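Local coordinates for protein OBCA, Oxalate Biosynthetic Component A (PDB 4NNA) that pairs an N-terminal domain of its own family with a magnesium-bearing TIM-barrel domain related to the beta-keto acid cleavage enzymes, at residues I470-E475 and E497-V502; I8-I13 and A221-H226; T4-T9 and R509-L514; L425-L430 and V459-G464. All blocks are in the same frame, centred on the assembly; numbering follows the deposited sequence.

Overall arrangement
Eight parallel strands closing into a ring, with 7-10 hydrogen-bonded to both 222-229 and 469-472, identify a TIM barrel, and the four contacts sample the place where that ring is sealed. Contacts 1 and 2, centres 9 Å apart, lie on neighbouring strands and meet at one magnesium ion. Contact 3 reuses strand 7-10 at its opposite end, its centre 16 Å from that of contact 2. Contact 4 packs two outer helices about 18 Å from contact 1, centre to centre. Along the chain, contacts 4 and 1 are nested inside the loop closed by contact 3, which brings the start of the modelled chain against a loop near its end.

Contact 1: I470-E475 and E497-V502; sequences IRVGLE and EQVSLV. With MG (magnesium ion), chain B.
Strand 470-472 and helix 497-502 run at 145° to each other, their axes approaching to 8.8 Å, and the backbones come nearest at G473 and Q498. V472 carries the apolar part. Its chi1 of -63° sets CG2 between the backbone N and the carbonyl carbon, so that this methyl faces the helix. There V472 CG2 rests on the backbone at Q498 C (3.8 Å), and it also meets V499 CG2 at 3.9 Å. V502 CG1 lies slightly farther from the same methyl. One helical turn on from Q498, V502 meets I470, two residues before V472 on the strand; the side chains run antiparallel past one another and touch through I470 CG2 and V502 CG2 at 4.0 Å.

The polar part is Q498, whose extended chain brings OE1 to 3.1 Å from G473 CA. OE1 is also close to the amides of G473 and L474, but the angles are too poor for hydrogen bonds; L474 N is instead bonded to T495 OG1. Q498 NE2 binds the carbonyls of G477 and T479, which fixes the rotation of the amide, and the side chain of L474 lies roughly perpendicular to it. R471 leaves the strand on the side away from the helix; its NH2 forms a salt bridge with E475 OE1 at 2.9 Å, its NE pairs with D476, and E475 OE1 also binds magnesium at 2.1 Å. R471 NH1 donates to a metal-bound water, 3.1 Å away.

This is an outer helix of the TIM barrel packed on barrel strand 469-472, which lies between strands 444-449 and 7-10; V472, I470 and V502 also touch helix 458-464, and V499 reaches I8 and A10.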
loop_
_atom_site.group_PDB
_atom_site.type_symbol
_atom_site.label_atom_id
_atom_site.label_comp_id
_atom_site.label_asym_id
_atom_site.label_seq_id
_atom_site.Cartn_x
_atom_site.Cartn_y
_atom_site.Cartn_z
ATOM N N ILE A 470 -10.601 -12.357 -2.071
ATOM C CA ILE A 470 -9.217 -11.915 -2.234
ATOM C C ILE A 470 -9.180 -10.400 -2.090
ATOM O O ILE A 470 -10.008 -9.690 -2.671
ATOM C CB ILE A 470 -8.662 -12.274 -3.640
ATOM C CG1 ILE A 470 -8.416 -13.777 -3.782
ATOM C CG2 ILE A 470 -7.359 -11.537 -3.922
ATOM C CD1 ILE A 470 -7.776 -14.156 -5.136
ATOM N N ARG A 471 -8.219 -9.901 -1.320
ATOM C CA ARG A 471 -8.058 -8.468 -1.151
ATOM C C ARG A 471 -6.815 -8.008 -1.886
ATOM O O ARG A 471 -5.808 -8.713 -1.891
ATOM C CB ARG A 471 -7.957 -8.105 0.341
ATOM C CG ARG A 471 -7.327 -6.729 0.622
ATOM C CD ARG A 471 -7.580 -6.234 2.048
ATOM N NE ARG A 471 -6.388 -5.604 2.615
ATOM C CZ ARG A 471 -6.308 -5.107 3.849
ATOM N NH1 ARG A 471 -7.350 -5.154 4.676
ATOM N NH2 ARG A 471 -5.166 -4.576 4.262
ATOM N N VAL A 472 -6.898 -6.842 -2.531
ATOM C CA VAL A 472 -5.730 -6.174 -3.108
ATOM C C VAL A 472 -5.889 -4.681 -2.867
ATOM O O VAL A 472 -6.955 -4.240 -2.451
ATOM C CB VAL A 472 -5.596 -6.410 -4.629
ATOM C CG1 VAL A 472 -5.381 -7.883 -4.937
ATOM C CG2 VAL A 472 -6.822 -5.874 -5.378
ATOM N N GLY A 473 -4.838 -3.909 -3.124
ATOM C CA GLY A 473 -4.917 -2.463 -3.000
ATOM C C GLY A 473 -3.598 -1.860 -2.554
ATOM O O GLY A 473 -2.688 -2.590 -2.122
ATOM N N LEU A 474 -3.485 -0.534 -2.630
ATOM C CA LEU A 474 -2.231 0.127 -2.285
ATOM C C LEU A 474 -1.889 -0.030 -0.803
ATOM O O LEU A 474 -0.733 0.125 -0.416
ATOM C CB LEU A 474 -2.259 1.619 -2.655
ATOM C CG LEU A 474 -2.414 2.008 -4.126
ATOM C CD1 LEU A 474 -2.181 3.510 -4.307
ATOM C CD2 LEU A 474 -1.499 1.197 -5.037
ATOM N N GLU A 475 -2.892 -0.313 0.023
ATOM C CA GLU A 475 -2.635 -0.633 1.429
ATOM C C GLU A 475 -1.668 -1.825 1.562
ATOM O O GLU A 475 -0.783 -1.835 2.430
ATOM C CB GLU A 475 -3.955 -0.931 2.155
ATOM C CG GLU A 475 -3.772 -1.588 3.539
ATOM C CD GLU A 475 -5.013 -1.472 4.419
ATOM O OE1 GLU A 475 -4.977 -1.990 5.553
ATOM O OE2 GLU A 475 -6.018 -0.855 3.988
ATOM N N GLU A 497 -6.714 -0.535 -10.563
ATOM C CA GLU A 497 -5.974 -1.329 -11.546
ATOM C C GLU A 497 -5.642 -2.718 -11.011
ATOM O O GLU A 497 -5.761 -3.718 -11.724
ATOM C CB GLU A 497 -4.691 -0.628 -12.022
ATOM C CG GLU A 497 -4.100 -1.333 -13.249
ATOM C CD GLU A 497 -2.787 -0.757 -13.729
ATOM O OE1 GLU A 497 -2.575 -0.743 -14.959
ATOM O OE2 GLU A 497 -1.955 -0.348 -12.888
ATOM N N GLN A 498 -5.228 -2.780 -9.751
ATOM C CA GLN A 498 -4.942 -4.062 -9.119
ATOM C C GLN A 498 -6.208 -4.902 -9.038
ATOM O O GLN A 498 -6.160 -6.125 -9.222
ATOM C CB GLN A 498 -4.347 -3.832 -7.728
ATOM C CG GLN A 498 -3.003 -3.123 -7.791
ATOM C CD GLN A 498 -2.541 -2.588 -6.455
ATOM O OE1 GLN A 498 -3.348 -2.169 -5.620
ATOM N NE2 GLN A 498 -1.230 -2.587 -6.247
ATOM N N VAL A 499 -7.338 -4.252 -8.767
ATOM C CA VAL A 499 -8.619 -4.951 -8.744
ATOM C C VAL A 499 -8.896 -5.540 -10.124
ATOM O O VAL A 499 -9.235 -6.718 -10.251
ATOM C CB VAL A 499 -9.785 -4.027 -8.325
ATOM C CG1 VAL A 499 -11.141 -4.702 -8.607
ATOM C CG2 VAL A 499 -9.665 -3.642 -6.847
ATOM N N SER A 500 -8.713 -4.715 -11.147
ATOM C CA SER A 500 -8.948 -5.120 -12.530
ATOM C C SER A 500 -8.116 -6.339 -12.927
ATOM O O SER A 500 -8.644 -7.295 -13.511
ATOM C CB SER A 500 -8.652 -3.950 -13.477
ATOM O OG SER A 500 -9.117 -4.233 -14.783
ATOM N N LEU A 501 -6.820 -6.296 -12.608
ATOM C CA LEU A 501 -5.919 -7.396 -12.916
ATOM C C LEU A 501 -6.231 -8.679 -12.144
ATOM O O LEU A 501 -6.143 -9.764 -12.710
ATOM C CB LEU A 501 -4.453 -6.987 -12.711
ATOM C CG LEU A 501 -3.971 -5.915 -13.696
ATOM C CD1 LEU A 501 -2.635 -5.357 -13.260
ATOM C CD2 LEU A 501 -3.905 -6.453 -15.141
ATOM N N VAL A 502 -6.576 -8.576 -10.861
ATOM C CA VAL A 502 -6.910 -9.792 -10.126
ATOM C C VAL A 502 -8.242 -10.374 -10.644
ATOM O O VAL A 502 -8.391 -11.587 -10.767
ATOM C CB VAL A 502 -6.898 -9.591 -8.580
ATOM C CG1 VAL A 502 -8.069 -8.748 -8.118
ATOM C CG2 VAL A 502 -6.925 -10.939 -7.872
HETATM MG MG MG B . -6.385 -1.757 7.079
HETATM O O HOH W 1 -6.278 -3.846 7.314
HETATM O O HOH W 2 -7.307 -2.415 9.369
HETATM O O HOH W 3 -4.335 -1.699 8.215
#

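Contact 2: I8-I13 and A221-H226; sequences ITAAPI and AVVHLH. With MG (magnesium ion), chain B.
H224 carries its ring out past A11 toward the metal because CG stands trans to the backbone N (chi1 167°), whereas H226, opposite I13, turns CG beside its own N (chi1 -75°). The two different torsions converge on one magnesium ion, with H224 NE2 and H226 NE2 each 2.2 Å from the metal. A11 CB comes up to the edge of the H224 ring, near its plane, at 4.1 Å from CD2.

Beneath these rings the backbones form a parallel ladder. A10 N donates to V222 O at 2.8 Å and H224 N to A10 O at 2.7 Å, the latter almost linear (170°). I8 O takes A221 N at 3.0 Å and, more weakly, V222 N. T9 and V222 are neighbours on the face that also carries H224. A10 and V223 occupy the other face, against helix 205-218, where the ring of P12 packs on CG1 of V223. Beyond the ladder the chains draw apart, and a water links I13 N to H224 O. I13 CD1 remains in touch with L225 CD2 at 3.7 Å, while its CG2 branch passes alongside CB of H226.

The backbone bond from H224 N to A10 O anchors the first histidine, and N251 OD1 at ND1 orients the second. With E475, protein supplies three of the six magnesium ligands in the model; water supplies the other three, one at a long 2.6 Å. The site lies at the C-terminal ends of the parallel barrel strands, where TIM barrels usually carry their active sites.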
loop_
_atom_site.group_PDB
_atom_site.type_symbol
_atom_site.label_atom_id
_atom_site.label_comp_id
_atom_site.label_asym_id
_atom_site.label_seq_id
_atom_site.Cartn_x
_atom_site.Cartn_y
_atom_site.Cartn_z
ATOM N N ILE A 8 -13.994 -9.518 -4.329
ATOM C CA ILE A 8 -12.748 -8.790 -4.206
ATOM C C ILE A 8 -12.932 -7.644 -3.224
ATOM O O ILE A 8 -13.921 -6.905 -3.279
ATOM C CB ILE A 8 -12.295 -8.264 -5.580
ATOM C CG1 ILE A 8 -12.019 -9.441 -6.523
ATOM C CG2 ILE A 8 -11.077 -7.345 -5.455
ATOM C CD1 ILE A 8 -11.911 -9.021 -7.980
ATOM N N THR A 9 -11.990 -7.531 -2.296
ATOM C CA THR A 9 -11.919 -6.386 -1.403
ATOM C C THR A 9 -10.856 -5.443 -1.940
ATOM O O THR A 9 -9.746 -5.875 -2.255
ATOM C CB THR A 9 -11.540 -6.814 0.019
ATOM O OG1 THR A 9 -12.666 -7.464 0.619
ATOM C CG2 THR A 9 -11.138 -5.592 0.873
ATOM N N ALA A 10 -11.200 -4.161 -2.079
ATOM C CA ALA A 10 -10.190 -3.161 -2.421
ATOM C C ALA A 10 -9.772 -2.437 -1.151
ATOM O O ALA A 10 -10.622 -2.065 -0.336
ATOM C CB ALA A 10 -10.729 -2.170 -3.441
ATOM N N ALA A 11 -8.465 -2.240 -0.992
ATOM C CA ALA A 11 -7.920 -1.574 0.189
ATOM C C ALA A 11 -7.020 -0.443 -0.282
ATOM O O ALA A 11 -5.811 -0.625 -0.436
ATOM C CB ALA A 11 -7.135 -2.565 1.044
ATOM N N PRO A 12 -7.618 0.727 -0.541
ATOM C CA PRO A 12 -6.908 1.755 -1.313
ATOM C C PRO A 12 -5.965 2.684 -0.553
ATOM O O PRO A 12 -5.266 3.414 -1.247
ATOM C CB PRO A 12 -8.046 2.612 -1.902
ATOM C CG PRO A 12 -9.331 1.822 -1.674
ATOM C CD PRO A 12 -9.069 0.988 -0.457
ATOM N N ILE A 13 -5.942 2.676 0.784
ATOM C CA ILE A 13 -5.227 3.720 1.535
ATOM C C ILE A 13 -4.271 3.132 2.573
ATOM O O ILE A 13 -3.061 3.369 2.526
ATOM C CB ILE A 13 -6.215 4.669 2.265
ATOM C CG1 ILE A 13 -7.286 5.170 1.306
ATOM C CG2 ILE A 13 -5.485 5.834 2.942
ATOM C CD1 ILE A 13 -8.630 4.498 1.531
ATOM N N ALA A 221 -16.253 -5.655 -4.595
ATOM C CA ALA A 221 -17.550 -5.653 -3.921
ATOM C C ALA A 221 -17.492 -4.924 -2.581
ATOM O O ALA A 221 -18.482 -4.337 -2.145
ATOM C CB ALA A 221 -18.039 -7.063 -3.719
ATOM N N VAL A 222 -16.331 -4.980 -1.934
ATOM C CA VAL A 222 -16.129 -4.363 -0.625
ATOM C C VAL A 222 -14.916 -3.442 -0.680
ATOM O O VAL A 222 -13.903 -3.797 -1.274
ATOM C CB VAL A 222 -15.860 -5.437 0.433
ATOM C CG1 VAL A 222 -15.447 -4.797 1.775
ATOM C CG2 VAL A 222 -17.073 -6.319 0.590
ATOM N N VAL A 223 -15.009 -2.265 -0.066
ATOM C CA VAL A 223 -13.861 -1.368 -0.021
ATOM C C VAL A 223 -13.455 -1.123 1.430
ATOM O O VAL A 223 -14.268 -0.711 2.249
ATOM C CB VAL A 223 -14.135 -0.034 -0.754
ATOM C CG1 VAL A 223 -12.877 0.821 -0.771
ATOM C CG2 VAL A 223 -14.603 -0.298 -2.189
ATOM N N HIS A 224 -12.197 -1.409 1.745
ATOM C CA HIS A 224 -11.688 -1.255 3.108
ATOM C C HIS A 224 -10.933 0.066 3.231
ATOM O O HIS A 224 -9.970 0.297 2.499
ATOM C CB HIS A 224 -10.805 -2.468 3.459
ATOM C CG HIS A 224 -9.979 -2.308 4.703
ATOM N ND1 HIS A 224 -10.499 -2.429 5.973
ATOM C CD2 HIS A 224 -8.649 -2.084 4.860
ATOM C CE1 HIS A 224 -9.534 -2.255 6.862
ATOM N NE2 HIS A 224 -8.401 -2.045 6.213
ATOM N N LEU A 225 -11.380 0.927 4.148
ATOM C CA LEU A 225 -10.913 2.313 4.208
ATOM C C LEU A 225 -10.080 2.670 5.443
ATOM O O LEU A 225 -10.312 2.159 6.541
ATOM C CB LEU A 225 -12.114 3.259 4.162
ATOM C CG LEU A 225 -13.010 3.178 2.935
ATOM C CD1 LEU A 225 -14.155 4.174 3.081
ATOM C CD2 LEU A 225 -12.202 3.463 1.682
ATOM N N HIS A 226 -9.114 3.561 5.234
ATOM C CA HIS A 226 -8.417 4.263 6.310
ATOM C C HIS A 226 -8.573 5.744 5.984
ATOM O O HIS A 226 -8.864 6.094 4.841
ATOM C CB HIS A 226 -6.918 3.939 6.309
ATOM C CG HIS A 226 -6.574 2.580 6.834
ATOM N ND1 HIS A 226 -5.741 2.390 7.917
ATOM C CD2 HIS A 226 -6.937 1.339 6.421
ATOM C CE1 HIS A 226 -5.614 1.098 8.157
ATOM N NE2 HIS A 226 -6.329 0.438 7.261
HETATM MG MG MG B . -6.385 -1.757 7.079
HETATM O O HOH W 4 -7.450 1.049 2.775
HETATM O O HOH W 2 -7.307 -2.415 9.369
HETATM O O HOH W 3 -4.335 -1.699 8.215
HETATM O O HOH W 1 -6.278 -3.846 7.314
#

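Contact 3: T4-T9 and R509-L514; sequences TSLYIT and RGATIL
S5 lays its side chain over T512, with OG 3.4 Å from T512 CB and CG2 only slightly farther; the torsion that puts OG beside the backbone N (chi1 -53°) points it at those carbons. The CB of S5 also meets L514 CD1 at 3.8 Å. Next along the chain, L6 turns its branch the other way, and L6 CD1 touches A511 CB at 3.9 Å.

The backbones are bridged once, at L6 and I513. L6 N donates to T512 O at 2.8 Å in a nearly straight bond (171°). L514 N returns to L6 O at 2.9 Å, tilted from the carbonyl plane. The end-to-end directions are 65° apart, and a water extends the pairing on each side of the bridge: I8 N to L514 O beyond it, and T512 N to T4 O, weakly, before it. I8 CD1 keeps a loose, oblique contact with I513 CG2, 4.2 Å away.

G510, with positive phi, is the C-prime residue of the Schellman motif that ends helix 495-508; the loop that follows adds its single bridge at the N-terminal end of barrel strand 7-10. The ring of Y7 pairs edge-to-face with F523 of helix 516-523.

Main-chain groups do the polar work here: two direct bonds and two waters satisfy amides and carbonyls, while the side chains add modest apolar overlap at a partly exposed seam between the start of the modelled chain and a loop near its end.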
loop_
_atom_site.group_PDB
_atom_site.type_symbol
_atom_site.label_atom_id
_atom_site.label_comp_id
_atom_site.label_asym_id
_atom_site.label_seq_id
_atom_site.Cartn_x
_atom_site.Cartn_y
_atom_site.Cartn_z
ATOM N N THR A 4 -15.482 -22.344 -5.542
ATOM C CA THR A 4 -16.327 -21.439 -4.769
ATOM C C THR A 4 -16.134 -19.988 -5.218
ATOM O O THR A 4 -15.005 -19.511 -5.368
ATOM C CB THR A 4 -16.075 -21.578 -3.264
ATOM O OG1 THR A 4 -14.702 -21.289 -2.983
ATOM C CG2 THR A 4 -16.378 -22.991 -2.828
ATOM N N SER A 5 -17.246 -19.303 -5.454
ATOM C CA SER A 5 -17.230 -17.928 -5.943
ATOM C C SER A 5 -16.489 -16.980 -5.004
ATOM O O SER A 5 -16.388 -17.249 -3.805
ATOM C CB SER A 5 -18.660 -17.441 -6.135
ATOM O OG SER A 5 -19.382 -18.341 -6.949
ATOM N N LEU A 6 -15.985 -15.870 -5.549
ATOM C CA LEU A 6 -15.172 -14.935 -4.766
ATOM C C LEU A 6 -15.633 -13.482 -4.851
ATOM O O LEU A 6 -16.159 -13.040 -5.877
ATOM C CB LEU A 6 -13.699 -15.011 -5.189
ATOM C CG LEU A 6 -13.006 -16.373 -5.103
ATOM C CD1 LEU A 6 -13.031 -17.061 -6.451
ATOM C CD2 LEU A 6 -11.577 -16.212 -4.631
ATOM N N TYR A 7 -15.420 -12.730 -3.774
ATOM C CA TYR A 7 -15.553 -11.281 -3.860
ATOM C C TYR A 7 -14.214 -10.616 -3.622
ATOM O O TYR A 7 -13.392 -11.085 -2.826
ATOM C CB TYR A 7 -16.615 -10.732 -2.907
ATOM C CG TYR A 7 -16.349 -10.954 -1.440
ATOM C CD1 TYR A 7 -15.853 -9.933 -0.643
ATOM C CD2 TYR A 7 -16.624 -12.178 -0.849
ATOM C CE1 TYR A 7 -15.620 -10.139 0.707
ATOM C CE2 TYR A 7 -16.395 -12.394 0.476
ATOM C CZ TYR A 7 -15.901 -11.372 1.254
ATOM O OH TYR A 7 -15.694 -11.608 2.587
ATOM N N ILE A 8 -13.994 -9.518 -4.329
ATOM C CA ILE A 8 -12.748 -8.790 -4.206
ATOM C C ILE A 8 -12.932 -7.644 -3.224
ATOM O O ILE A 8 -13.921 -6.905 -3.279
ATOM C CB ILE A 8 -12.295 -8.264 -5.580
ATOM C CG1 ILE A 8 -12.019 -9.441 -6.523
ATOM C CG2 ILE A 8 -11.077 -7.345 -5.455
ATOM C CD1 ILE A 8 -11.911 -9.021 -7.980
ATOM N N THR A 9 -11.990 -7.531 -2.296
ATOM C CA THR A 9 -11.919 -6.386 -1.403
ATOM C C THR A 9 -10.856 -5.443 -1.940
ATOM O O THR A 9 -9.746 -5.875 -2.255
ATOM C CB THR A 9 -11.540 -6.814 0.019
ATOM O OG1 THR A 9 -12.666 -7.464 0.619
ATOM C CG2 THR A 9 -11.138 -5.592 0.873
ATOM N N ARG A 509 -9.332 -18.225 -14.883
ATOM C CA ARG A 509 -9.225 -19.527 -14.235
ATOM C C ARG A 509 -10.594 -20.165 -14.057
ATOM O O ARG A 509 -10.723 -21.196 -13.397
ATOM C CB ARG A 509 -8.564 -19.388 -12.872
ATOM C CG ARG A 509 -7.126 -19.006 -12.950
ATOM C CD ARG A 509 -6.281 -20.025 -12.256
ATOM N NE ARG A 509 -5.184 -19.376 -11.553
ATOM C CZ ARG A 509 -4.401 -19.998 -10.686
ATOM N NH1 ARG A 509 -3.428 -19.335 -10.091
ATOM N NH2 ARG A 509 -4.602 -21.281 -10.413
ATOM N N GLY A 510 -11.615 -19.534 -14.627
ATOM C CA GLY A 510 -12.974 -20.035 -14.539
ATOM C C GLY A 510 -13.723 -19.672 -13.265
ATOM O O GLY A 510 -14.734 -20.291 -12.945
ATOM N N ALA A 511 -13.241 -18.660 -12.542
ATOM C CA ALA A 511 -13.874 -18.258 -11.285
ATOM C C ALA A 511 -15.092 -17.352 -11.460
ATOM O O ALA A 511 -15.229 -16.650 -12.463
ATOM C CB ALA A 511 -12.857 -17.596 -10.356
ATOM N N THR A 512 -15.958 -17.363 -10.451
ATOM C CA THR A 512 -17.132 -16.501 -10.413
ATOM C C THR A 512 -16.882 -15.357 -9.422
ATOM O O THR A 512 -16.504 -15.593 -8.272
ATOM C CB THR A 512 -18.397 -17.310 -10.022
ATOM O OG1 THR A 512 -18.585 -18.376 -10.964
ATOM C CG2 THR A 512 -19.651 -16.431 -10.003
ATOM N N ILE A 513 -17.068 -14.126 -9.889
ATOM C CA ILE A 513 -16.845 -12.933 -9.081
ATOM C C ILE A 513 -18.182 -12.307 -8.701
ATOM O O ILE A 513 -18.996 -12.004 -9.576
ATOM C CB ILE A 513 -16.031 -11.888 -9.860
ATOM C CG1 ILE A 513 -14.804 -12.535 -10.506
ATOM C CG2 ILE A 513 -15.618 -10.736 -8.950
ATOM C CD1 ILE A 513 -13.658 -12.751 -9.551
ATOM N N LEU A 514 -18.404 -12.113 -7.403
ATOM C CA LEU A 514 -19.656 -11.539 -6.891
ATOM C C LEU A 514 -19.661 -10.009 -6.913
ATOM O O LEU A 514 -18.626 -9.384 -6.728
ATOM C CB LEU A 514 -19.909 -12.021 -5.454
ATOM C CG LEU A 514 -20.500 -13.410 -5.177
ATOM C CD1 LEU A 514 -20.714 -14.263 -6.421
ATOM C CD2 LEU A 514 -19.662 -14.156 -4.168
HETATM O O HOH W 5 -15.256 -19.266 -8.518
HETATM O O HOH W 6 -15.998 -8.556 -6.177
#

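Contact 4: L425-L430 and V459-G464; sequences LAIGQL and VDVALG
V461 presses its two methyls against A426 and L430, and this is the tight, buried side of the contact. V461 CG2 meets A426 CB at 3.8 Å. The other branch, CG1, placed trans to the backbone N by a chi1 of 173°, reaches L430 CD1 at 4.0 Å. Both L430 and V461 also lean on I448 of strand 444-449, beneath the pair of helices.

The other side is closely fitted at G464 but partly open to solvent. I427 extends along helix 459-464, where I427 CG1 lies 4.2 Å from V461 CA and I427 CD1 lies 4.0 Å from G464 CA; with no side chain on the glycine, the terminal methyl settles on bare backbone. The helix axes approach to 9.6 Å at an angle of 39°.

No hydrogen bond joins the two segments. Polar groups are served from outside: D460 OD2 bonds to H419 NE2, its OD1 is paired with R509 at a modelled separation too short to trust, and G464 O accepts from R431. The adhesion is therefore apolar, with polar links placed around it, between two outer helices of the TIM barrel, 416-440 and 458-464, which come before and after strand 444-449 in the chain.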
loop_
_atom_site.group_PDB
_atom_site.type_symbol
_atom_site.label_atom_id
_atom_site.label_comp_id
_atom_site.label_asym_id
_atom_site.label_seq_id
_atom_site.Cartn_x
_atom_site.Cartn_y
_atom_site.Cartn_z
ATOM N N LEU A 425 4.211 -24.258 -0.039
ATOM C CA LEU A 425 4.553 -23.808 1.316
ATOM C C LEU A 425 3.502 -22.888 1.933
ATOM O O LEU A 425 3.136 -23.056 3.098
ATOM C CB LEU A 425 5.927 -23.130 1.336
ATOM C CG LEU A 425 7.123 -24.049 1.076
ATOM C CD1 LEU A 425 8.429 -23.297 1.234
ATOM C CD2 LEU A 425 7.091 -25.249 1.998
ATOM N N ALA A 426 3.011 -21.922 1.158
ATOM C CA ALA A 426 2.008 -20.987 1.666
ATOM C C ALA A 426 0.713 -21.718 2.003
ATOM O O ALA A 426 0.149 -21.549 3.086
ATOM C CB ALA A 426 1.744 -19.885 0.653
ATOM N N ILE A 427 0.241 -22.511 1.053
ATOM C CA ILE A 427 -0.939 -23.328 1.250
ATOM C C ILE A 427 -0.754 -24.238 2.468
ATOM O O ILE A 427 -1.649 -24.348 3.309
ATOM C CB ILE A 427 -1.249 -24.153 -0.007
ATOM C CG1 ILE A 427 -1.833 -23.245 -1.094
ATOM C CG2 ILE A 427 -2.204 -25.303 0.306
ATOM C CD1 ILE A 427 -2.215 -23.968 -2.383
ATOM N N GLY A 428 0.415 -24.862 2.571
ATOM C CA GLY A 428 0.694 -25.769 3.674
ATOM C C GLY A 428 0.562 -25.121 5.038
ATOM O O GLY A 428 0.057 -25.741 5.987
ATOM N N GLN A 429 1.015 -23.871 5.141
ATOM C CA GLN A 429 0.938 -23.129 6.396
ATOM C C GLN A 429 -0.485 -22.655 6.697
ATOM O O GLN A 429 -0.896 -22.610 7.849
ATOM C CB GLN A 429 1.863 -21.911 6.341
ATOM C CG GLN A 429 3.343 -22.245 6.422
ATOM C CD GLN A 429 3.735 -22.734 7.798
ATOM O OE1 GLN A 429 3.651 -21.988 8.776
ATOM N NE2 GLN A 429 4.152 -23.995 7.888
ATOM N N LEU A 430 -1.228 -22.288 5.655
ATOM C CA LEU A 430 -2.524 -21.651 5.832
ATOM C C LEU A 430 -3.664 -22.664 5.965
ATOM O O LEU A 430 -4.661 -22.407 6.643
ATOM C CB LEU A 430 -2.795 -20.662 4.684
ATOM C CG LEU A 430 -1.842 -19.460 4.636
ATOM C CD1 LEU A 430 -2.194 -18.503 3.499
ATOM C CD2 LEU A 430 -1.840 -18.713 5.966
ATOM N N VAL A 459 -3.622 -15.551 -6.059
ATOM C CA VAL A 459 -4.699 -16.316 -6.709
ATOM C C VAL A 459 -4.553 -17.829 -6.510
ATOM O O VAL A 459 -5.517 -18.501 -6.126
ATOM C CB VAL A 459 -4.802 -15.998 -8.219
ATOM C CG1 VAL A 459 -5.794 -16.947 -8.901
ATOM C CG2 VAL A 459 -5.226 -14.545 -8.430
ATOM N N ASP A 460 -3.361 -18.356 -6.802
ATOM C CA ASP A 460 -3.043 -19.763 -6.564
ATOM C C ASP A 460 -3.431 -20.160 -5.136
ATOM O O ASP A 460 -4.128 -21.156 -4.913
ATOM C CB ASP A 460 -1.539 -20.018 -6.752
ATOM C CG ASP A 460 -1.094 -19.916 -8.202
ATOM O OD1 ASP A 460 -1.873 -20.304 -9.086
ATOM O OD2 ASP A 460 0.042 -19.454 -8.461
ATOM N N VAL A 461 -2.964 -19.376 -4.172
ATOM C CA VAL A 461 -3.208 -19.678 -2.767
ATOM C C VAL A 461 -4.696 -19.598 -2.412
ATOM O O VAL A 461 -5.232 -20.502 -1.782
ATOM C CB VAL A 461 -2.359 -18.786 -1.833
ATOM C CG1 VAL A 461 -2.756 -18.999 -0.383
ATOM C CG2 VAL A 461 -0.892 -19.105 -2.013
ATOM N N ALA A 462 -5.373 -18.536 -2.835
ATOM C CA ALA A 462 -6.787 -18.380 -2.494
ATOM C C ALA A 462 -7.652 -19.482 -3.101
ATOM O O ALA A 462 -8.545 -20.026 -2.436
ATOM C CB ALA A 462 -7.289 -17.021 -2.929
ATOM N N LEU A 463 -7.404 -19.795 -4.371
ATOM C CA LEU A 463 -8.162 -20.845 -5.041
ATOM C C LEU A 463 -7.822 -22.196 -4.418
ATOM O O LEU A 463 -8.710 -23.019 -4.194
ATOM C CB LEU A 463 -7.857 -20.858 -6.539
ATOM C CG LEU A 463 -8.819 -20.111 -7.460
ATOM C CD1 LEU A 463 -9.349 -18.835 -6.832
ATOM C CD2 LEU A 463 -8.178 -19.822 -8.819
ATOM N N GLY A 464 -6.539 -22.404 -4.120
ATOM C CA GLY A 464 -6.085 -23.657 -3.535
ATOM C C GLY A 464 -6.705 -23.944 -2.177
ATOM O O GLY A 464 -6.924 -25.105 -1.809
#